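Local coordinates for protein gdp-l-fucose synthetase (Naegleria fowleri, PDB 6AQZ) that probably catalyses the NADPH-dependent epimerisation and reduction of GDP-4-keto-6-deoxy-D-mannose to GDP-L-fucose, and is seen here with NADP bound, at residues A[82-87]-A[245-250]; A[149-152]-A[158-161]. One frame throughout, in Å; residues are numbered along the deposited sequence.

From the N terminus, the chain first reaches residues 82-87, at the C-terminal end of strand 80-83, which meet residues 245-250 of helix 240-253 in interaction 1, closing a loop of 157 intervening residues. Interaction 2 is nested inside that loop and is far more local: residues 149-152, in the long connection after strand 123-127, meet residues 158-161 near the start of helix 156-179, with five residues between. One contact fixes a late helix on the central Rossmann sheet; the other folds a loop onto the helix beside the cofactor. Their centres lie about 20 Å apart, yet Phe87 packs against Tyr158, and both contacts reach NADP.

Interaction 1: residues A[82-87]-A[245-250]; sequences IHLAAF and RMLLWT. With NAP (NADP nicotinamide-adenine-dinucleotide phosphate), chain G.
Leu247 enters this contact through a single methyl, CD2, which sits 3.8 Å from Ile82 CG2 and 4.0 Å from Leu84 CD2. With CG2 anti to the backbone N, Ile82 sets that methyl against Leu247, and its extended CG1 branch (chi2 -179°) carries CD1 to within 4.3 Å of Leu248 CD2. The Leu247 side chain crosses both partners at a slant. Around these methyls, Phe36 and Val40 of helix 35-46 pack on Leu247, Ile43 meets Leu248 and Ile125 of strand 123-127 adds a further surface. His83, between Ile82 and Leu84, faces the other way, toward helix 98-118, in the alternation of a Rossmann strand sandwiched between helices. Pairing with strand 26-30 gives Ile82 backbone bonds to Leu28 and Thr30, and Leu84 one to Thr30, whose hydroxyl bonds to both His83 ND1 and Ala85 N. Just past the strand the chain turns to the cofactor: Leu84 O accepts a weak 3.2 Å hydrogen bond from NADP O3D. Ala86 CB lies 3.5 Å from NADP O3D, and Ala86 O approaches C8A of NADP at 3.2 Å. Between the two segments the helix is thus held by methyl packing, against the strand end and the first loop residue after it, whereas main-chain oxygens and small alanine methyls face the dinucleotide, with only Leu84 O hydrogen-bonded, weakly.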
loop_
_atom_site.group_PDB
_atom_site.type_symbol
_atom_site.label_atom_id
_atom_site.label_comp_id
_atom_site.label_asym_id
_atom_site.label_seq_id
_atom_site.Cartn_x
_atom_site.Cartn_y
_atom_site.Cartn_z
ATOM N N ILE A 82 -7.249 8.891 19.045
ATOM C CA ILE A 82 -7.738 7.550 18.748
ATOM C C ILE A 82 -8.354 7.628 17.359
ATOM O O ILE A 82 -9.369 8.303 17.163
ATOM C CB ILE A 82 -8.759 7.051 19.775
ATOM C CG1 ILE A 82 -8.162 7.059 21.181
ATOM C CG2 ILE A 82 -9.223 5.638 19.403
ATOM C CD1 ILE A 82 -9.124 6.540 22.219
ATOM N N HIS A 83 -7.734 6.953 16.390
ATOM C CA HIS A 83 -8.101 7.064 14.975
ATOM C C HIS A 83 -8.961 5.858 14.606
ATOM O O HIS A 83 -8.441 4.780 14.318
ATOM C CB HIS A 83 -6.838 7.154 14.119
ATOM C CG HIS A 83 -7.086 7.056 12.649
ATOM N ND1 HIS A 83 -8.163 7.662 12.030
ATOM C CD2 HIS A 83 -6.370 6.461 11.664
ATOM C CE1 HIS A 83 -8.115 7.416 10.734
ATOM N NE2 HIS A 83 -7.029 6.700 10.485
ATOM N N LEU A 84 -10.290 6.032 14.651
ATOM C CA LEU A 84 -11.222 4.975 14.289
ATOM C C LEU A 84 -11.899 5.206 12.943
ATOM O O LEU A 84 -12.480 4.271 12.393
ATOM C CB LEU A 84 -12.306 4.821 15.375
ATOM C CG LEU A 84 -11.831 4.628 16.833
ATOM C CD1 LEU A 84 -13.038 4.581 17.775
ATOM C CD2 LEU A 84 -10.964 3.415 17.066
ATOM N N ALA A 85 -11.847 6.412 12.400
ATOM C CA ALA A 85 -12.552 6.675 11.158
ATOM C C ALA A 85 -11.982 5.808 10.042
ATOM O O ALA A 85 -10.766 5.585 9.955
ATOM C CB ALA A 85 -12.424 8.153 10.779
ATOM N N ALA A 86 -12.884 5.297 9.208
ATOM C CA ALA A 86 -12.531 4.533 8.024
ATOM C C ALA A 86 -13.702 4.589 7.059
ATOM O O ALA A 86 -14.849 4.784 7.460
ATOM C CB ALA A 86 -12.207 3.078 8.356
ATOM N N PHE A 87 -13.411 4.345 5.791
ATOM C CA PHE A 87 -14.456 4.223 4.790
ATOM C C PHE A 87 -14.698 2.734 4.593
ATOM O O PHE A 87 -13.838 2.019 4.079
ATOM C CB PHE A 87 -14.073 4.916 3.493
ATOM C CG PHE A 87 -15.027 4.657 2.384
ATOM C CD1 PHE A 87 -16.248 5.279 2.354
ATOM C CD2 PHE A 87 -14.695 3.774 1.361
ATOM C CE1 PHE A 87 -17.135 5.028 1.329
ATOM C CE2 PHE A 87 -15.577 3.519 0.324
ATOM C CZ PHE A 87 -16.798 4.146 0.311
ATOM N N ARG A 245 -12.806 -0.848 26.355
ATOM C CA ARG A 245 -11.948 -0.937 27.534
ATOM C C ARG A 245 -10.550 -1.445 27.160
ATOM O O ARG A 245 -9.536 -0.935 27.661
ATOM C CB ARG A 245 -12.598 -1.837 28.593
ATOM C CG ARG A 245 -13.832 -1.228 29.261
ATOM C CD ARG A 245 -14.276 -2.035 30.474
ATOM N NE ARG A 245 -14.832 -3.319 30.074
ATOM C CZ ARG A 245 -14.404 -4.508 30.484
ATOM N NH1 ARG A 245 -13.374 -4.617 31.323
ATOM N NH2 ARG A 245 -15.018 -5.597 30.038
ATOM N N MET A 246 -10.482 -2.442 26.271
ATOM C CA MET A 246 -9.202 -2.925 25.777
ATOM C C MET A 246 -8.468 -1.832 25.019
ATOM O O MET A 246 -7.242 -1.684 25.153
ATOM C CB MET A 246 -9.421 -4.133 24.872
ATOM C CG MET A 246 -10.180 -5.226 25.559
ATOM S SD MET A 246 -10.785 -6.493 24.441
ATOM C CE MET A 246 -9.340 -7.529 24.269
ATOM N N LEU A 247 -9.200 -1.051 24.226
ATOM C CA LEU A 247 -8.564 0.056 23.520
ATOM C C LEU A 247 -8.052 1.093 24.508
ATOM O O LEU A 247 -6.954 1.638 24.336
ATOM C CB LEU A 247 -9.538 0.686 22.517
ATOM C CG LEU A 247 -9.191 1.970 21.751
ATOM C CD1 LEU A 247 -7.924 1.802 20.861
ATOM C CD2 LEU A 247 -10.351 2.351 20.877
ATOM N N LEU A 248 -8.848 1.401 25.543
ATOM C CA LEU A 248 -8.411 2.394 26.520
ATOM C C LEU A 248 -7.208 1.901 27.325
ATOM O O LEU A 248 -6.274 2.670 27.579
ATOM C CB LEU A 248 -9.573 2.789 27.422
ATOM C CG LEU A 248 -10.571 3.637 26.623
ATOM C CD1 LEU A 248 -11.865 3.871 27.404
ATOM C CD2 LEU A 248 -9.963 4.949 26.136
ATOM N N TRP A 249 -7.207 0.630 27.725
ATOM C CA TRP A 249 -6.004 0.065 28.326
ATOM C C TRP A 249 -4.791 0.241 27.407
ATOM O O TRP A 249 -3.703 0.609 27.861
ATOM C CB TRP A 249 -6.233 -1.413 28.654
ATOM C CG TRP A 249 -5.020 -2.086 29.148
ATOM C CD1 TRP A 249 -4.638 -2.252 30.447
ATOM C CD2 TRP A 249 -3.988 -2.686 28.349
ATOM N NE1 TRP A 249 -3.436 -2.913 30.512
ATOM C CE2 TRP A 249 -3.014 -3.198 29.239
ATOM C CE3 TRP A 249 -3.795 -2.839 26.970
ATOM C CZ2 TRP A 249 -1.867 -3.860 28.797
ATOM C CZ3 TRP A 249 -2.638 -3.492 26.523
ATOM C CH2 TRP A 249 -1.693 -3.987 27.438
ATOM N N THR A 250 -4.972 0.001 26.110
ATOM C CA THR A 250 -3.880 0.147 25.148
ATOM C C THR A 250 -3.329 1.570 25.143
ATOM O O THR A 250 -2.119 1.774 25.210
ATOM C CB THR A 250 -4.372 -0.280 23.754
ATOM O OG1 THR A 250 -4.729 -1.669 23.772
ATOM C CG2 THR A 250 -3.316 -0.058 22.668
HETATM P PA NAP G . -18.707 2.598 11.733
HETATM O O1A NAP G . -19.105 2.396 10.302
HETATM O O2A NAP G . -19.592 2.153 12.867
HETATM O O5B NAP G . -18.332 4.180 12.027
HETATM C C5B NAP G . -17.239 4.493 11.237
HETATM C C4B NAP G . -16.853 5.957 11.583
HETATM O O4B NAP G . -16.024 6.539 10.545
HETATM C C3B NAP G . -18.130 6.869 11.790
HETATM O O3B NAP G . -17.898 7.786 12.824
HETATM C C2B NAP G . -18.133 7.692 10.494
HETATM O O2B NAP G . -18.585 8.939 10.640
HETATM C C1B NAP G . -16.560 7.838 10.327
HETATM N N9A NAP G . -16.197 8.289 8.988
HETATM C C8A NAP G . -16.293 7.580 7.809
HETATM N N7A NAP G . -15.866 8.278 6.732
HETATM C C5A NAP G . -15.490 9.506 7.252
HETATM C C6A NAP G . -14.975 10.644 6.640
HETATM N N6A NAP G . -14.751 10.661 5.263
HETATM N N1A NAP G . -14.649 11.743 7.363
HETATM C C2A NAP G . -14.887 11.629 8.704
HETATM N N3A NAP G . -15.388 10.608 9.432
HETATM C C4A NAP G . -15.678 9.533 8.662
HETATM O O3 NAP G . -17.267 1.755 11.729
HETATM P PN NAP G . -16.933 1.051 13.117
HETATM O O1N NAP G . -16.936 1.972 14.277
HETATM O O2N NAP G . -17.437 -0.372 13.201
HETATM O O5D NAP G . -15.224 0.706 12.973
HETATM C C5D NAP G . -14.435 1.813 13.161
HETATM C C4D NAP G . -13.026 1.269 13.088
HETATM O O4D NAP G . -13.043 -0.063 13.630
HETATM C C3D NAP G . -12.633 1.121 11.541
HETATM O O3D NAP G . -11.319 1.522 11.359
HETATM C C2D NAP G . -12.822 -0.390 11.279
HETATM O O2D NAP G . -11.922 -0.925 10.389
HETATM C C1D NAP G . -12.484 -0.967 12.685
HETATM N N1N NAP G . -13.037 -2.346 12.824
HETATM C C2N NAP G . -14.403 -2.590 12.988
HETATM C C3N NAP G . -14.875 -3.883 13.076
HETATM C C7N NAP G . -16.344 -4.126 13.239
HETATM O O7N NAP G . -16.842 -5.265 13.233
HETATM N N7N NAP G . -17.203 -3.032 13.395
HETATM C C4N NAP G . -13.982 -5.062 12.998
HETATM C C5N NAP G . -12.544 -4.705 12.806
HETATM C C6N NAP G . -12.135 -3.436 12.735
HETATM P P2B NAP G . -20.405 9.199 10.393
HETATM O O1X NAP G . -20.922 8.459 11.588
HETATM O O2X NAP G . -20.454 10.728 10.452
HETATM O O3X NAP G . -20.580 8.552 9.051
#

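Interaction 2: residues A[149-152]-A[158-161]; sequences GPPH and YAYA. With NAP (NADP nicotinamide-adenine-dinucleotide phosphate), chain G.
Beside the cofactor pocket, where Tyr158 and Lys162 match the YxxxK pattern of short-chain dehydrogenases/reductases, Pro151 lies against Ala159 and Tyr160, two of the three residues between that pair. Its ring covers one face of the Tyr160 ring in a CH-pi contact: CG stands 4.1 Å from the ring centroid and 15° off the normal, and CD comes down near the phenol end, 3.4 Å from CZ. The two side chains cross at about a right angle. Pro151 also meets Ala159, with CB 3.6 Å from Ala159 CB, while Pro150 CB approaches Tyr160 OH at 3.6 Å. Pro151 thus packs on the first turn of helix 156-179, and Pro150 only reaches the end of the Tyr160 side chain, in a family whose Rossmann domain uses this helix to line the nicotinamide side of the site. Tyr158 leaves the same helix in another direction, its CG anti to the backbone N (chi1 177°), and its OH is hydrogen-bonded to NADP O2D at 2.5 Å, the ribose oxygen lying near the ring plane; Lys162 NZ is also hydrogen-bonded to the cofactor. Gly149 O accepts a hydrogen bond from Arg163 NH1. Trp102 of helix 98-118 packs against Tyr160, as does Met164 of the second subunit, whose Glu148 touches Pro150.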
loop_
_atom_site.group_PDB
_atom_site.type_symbol
_atom_site.label_atom_id
_atom_site.label_comp_id
_atom_site.label_asym_id
_atom_site.label_seq_id
_atom_site.Cartn_x
_atom_site.Cartn_y
_atom_site.Cartn_z
ATOM N N GLY A 149 2.271 -11.832 2.893
ATOM C CA GLY A 149 1.524 -12.290 1.746
ATOM C C GLY A 149 0.277 -11.475 1.460
ATOM O O GLY A 149 -0.197 -10.690 2.287
ATOM N N PRO A 150 -0.281 -11.657 0.268
ATOM C CA PRO A 150 -1.376 -10.798 -0.159
ATOM C C PRO A 150 -2.662 -11.146 0.577
ATOM O O PRO A 150 -2.897 -12.314 0.926
ATOM C CB PRO A 150 -1.496 -11.096 -1.662
ATOM C CG PRO A 150 -0.989 -12.482 -1.794
ATOM C CD PRO A 150 0.095 -12.638 -0.761
ATOM N N PRO A 151 -3.514 -10.172 0.826
ATOM C CA PRO A 151 -4.806 -10.476 1.468
ATOM C C PRO A 151 -5.772 -11.155 0.511
ATOM O O PRO A 151 -5.456 -11.345 -0.668
ATOM C CB PRO A 151 -5.311 -9.097 1.909
ATOM C CG PRO A 151 -4.734 -8.163 0.869
ATOM C CD PRO A 151 -3.365 -8.740 0.516
ATOM N N HIS A 152 -6.945 -11.544 1.004
ATOM C CA HIS A 152 -7.937 -12.125 0.119
ATOM C C HIS A 152 -8.357 -11.115 -0.939
ATOM O O HIS A 152 -8.359 -9.904 -0.713
ATOM C CB HIS A 152 -9.167 -12.593 0.894
ATOM C CG HIS A 152 -10.121 -13.397 0.067
ATOM N ND1 HIS A 152 -11.217 -12.841 -0.556
ATOM C CD2 HIS A 152 -10.136 -14.714 -0.253
ATOM C CE1 HIS A 152 -11.873 -13.779 -1.215
ATOM N NE2 HIS A 152 -11.238 -14.925 -1.048
ATOM N N TYR A 158 -9.421 -2.359 0.609
ATOM C CA TYR A 158 -9.560 -2.035 2.018
ATOM C C TYR A 158 -8.424 -2.665 2.821
ATOM O O TYR A 158 -7.807 -2.008 3.664
ATOM C CB TYR A 158 -10.936 -2.509 2.496
ATOM C CG TYR A 158 -11.213 -2.300 3.949
ATOM C CD1 TYR A 158 -11.725 -1.092 4.395
ATOM C CD2 TYR A 158 -10.989 -3.309 4.880
ATOM C CE1 TYR A 158 -12.010 -0.882 5.727
ATOM C CE2 TYR A 158 -11.275 -3.104 6.226
ATOM C CZ TYR A 158 -11.782 -1.879 6.635
ATOM O OH TYR A 158 -12.072 -1.638 7.951
ATOM N N ALA A 159 -8.097 -3.921 2.536
ATOM C CA ALA A 159 -7.082 -4.584 3.338
ATOM C C ALA A 159 -5.724 -3.890 3.190
ATOM O O ALA A 159 -5.048 -3.620 4.185
ATOM C CB ALA A 159 -6.998 -6.059 2.947
ATOM N N TYR A 160 -5.330 -3.552 1.951
ATOM C CA TYR A 160 -4.032 -2.913 1.742
ATOM C C TYR A 160 -3.978 -1.527 2.365
ATOM O O TYR A 160 -2.948 -1.143 2.936
ATOM C CB TYR A 160 -3.696 -2.845 0.245
ATOM C CG TYR A 160 -2.999 -4.086 -0.271
ATOM C CD1 TYR A 160 -1.844 -4.575 0.351
ATOM C CD2 TYR A 160 -3.497 -4.776 -1.364
ATOM C CE1 TYR A 160 -1.212 -5.704 -0.127
ATOM C CE2 TYR A 160 -2.867 -5.894 -1.847
ATOM C CZ TYR A 160 -1.731 -6.358 -1.230
ATOM O OH TYR A 160 -1.130 -7.500 -1.724
ATOM N N ALA A 161 -5.076 -0.771 2.290
ATOM C CA ALA A 161 -5.119 0.523 2.970
ATOM C C ALA A 161 -4.866 0.374 4.471
ATOM O O ALA A 161 -4.146 1.186 5.072
ATOM C CB ALA A 161 -6.460 1.206 2.708
HETATM P PA NAP G . -18.707 2.598 11.733
HETATM O O1A NAP G . -19.105 2.396 10.302
HETATM O O2A NAP G . -19.592 2.153 12.867
HETATM O O5B NAP G . -18.332 4.180 12.027
HETATM C C5B NAP G . -17.239 4.493 11.237
HETATM C C4B NAP G . -16.853 5.957 11.583
HETATM O O4B NAP G . -16.024 6.539 10.545
HETATM C C3B NAP G . -18.130 6.869 11.790
HETATM O O3B NAP G . -17.898 7.786 12.824
HETATM C C2B NAP G . -18.133 7.692 10.494
HETATM O O2B NAP G . -18.585 8.939 10.640
HETATM C C1B NAP G . -16.560 7.838 10.327
HETATM N N9A NAP G . -16.197 8.289 8.988
HETATM C C8A NAP G . -16.293 7.580 7.809
HETATM N N7A NAP G . -15.866 8.278 6.732
HETATM C C5A NAP G . -15.490 9.506 7.252
HETATM C C6A NAP G . -14.975 10.644 6.640
HETATM N N6A NAP G . -14.751 10.661 5.263
HETATM N N1A NAP G . -14.649 11.743 7.363
HETATM C C2A NAP G . -14.887 11.629 8.704
HETATM N N3A NAP G . -15.388 10.608 9.432
HETATM C C4A NAP G . -15.678 9.533 8.662
HETATM O O3 NAP G . -17.267 1.755 11.729
HETATM P PN NAP G . -16.933 1.051 13.117
HETATM O O1N NAP G . -16.936 1.972 14.277
HETATM O O2N NAP G . -17.437 -0.372 13.201
HETATM O O5D NAP G . -15.224 0.706 12.973
HETATM C C5D NAP G . -14.435 1.813 13.161
HETATM C C4D NAP G . -13.026 1.269 13.088
HETATM O O4D NAP G . -13.043 -0.063 13.630
HETATM C C3D NAP G . -12.633 1.121 11.541
HETATM O O3D NAP G . -11.319 1.522 11.359
HETATM C C2D NAP G . -12.822 -0.390 11.279
HETATM O O2D NAP G . -11.922 -0.925 10.389
HETATM C C1D NAP G . -12.484 -0.967 12.685
HETATM N N1N NAP G . -13.037 -2.346 12.824
HETATM C C2N NAP G . -14.403 -2.590 12.988
HETATM C C3N NAP G . -14.875 -3.883 13.076
HETATM C C7N NAP G . -16.344 -4.126 13.239
HETATM O O7N NAP G . -16.842 -5.265 13.233
HETATM N N7N NAP G . -17.203 -3.032 13.395
HETATM C C4N NAP G . -13.982 -5.062 12.998
HETATM C C5N NAP G . -12.544 -4.705 12.806
HETATM C C6N NAP G . -12.135 -3.436 12.735
HETATM P P2B NAP G . -20.405 9.199 10.393
HETATM O O1X NAP G . -20.922 8.459 11.588
HETATM O O2X NAP G . -20.454 10.728 10.452
HETATM O O3X NAP G . -20.580 8.552 9.051
#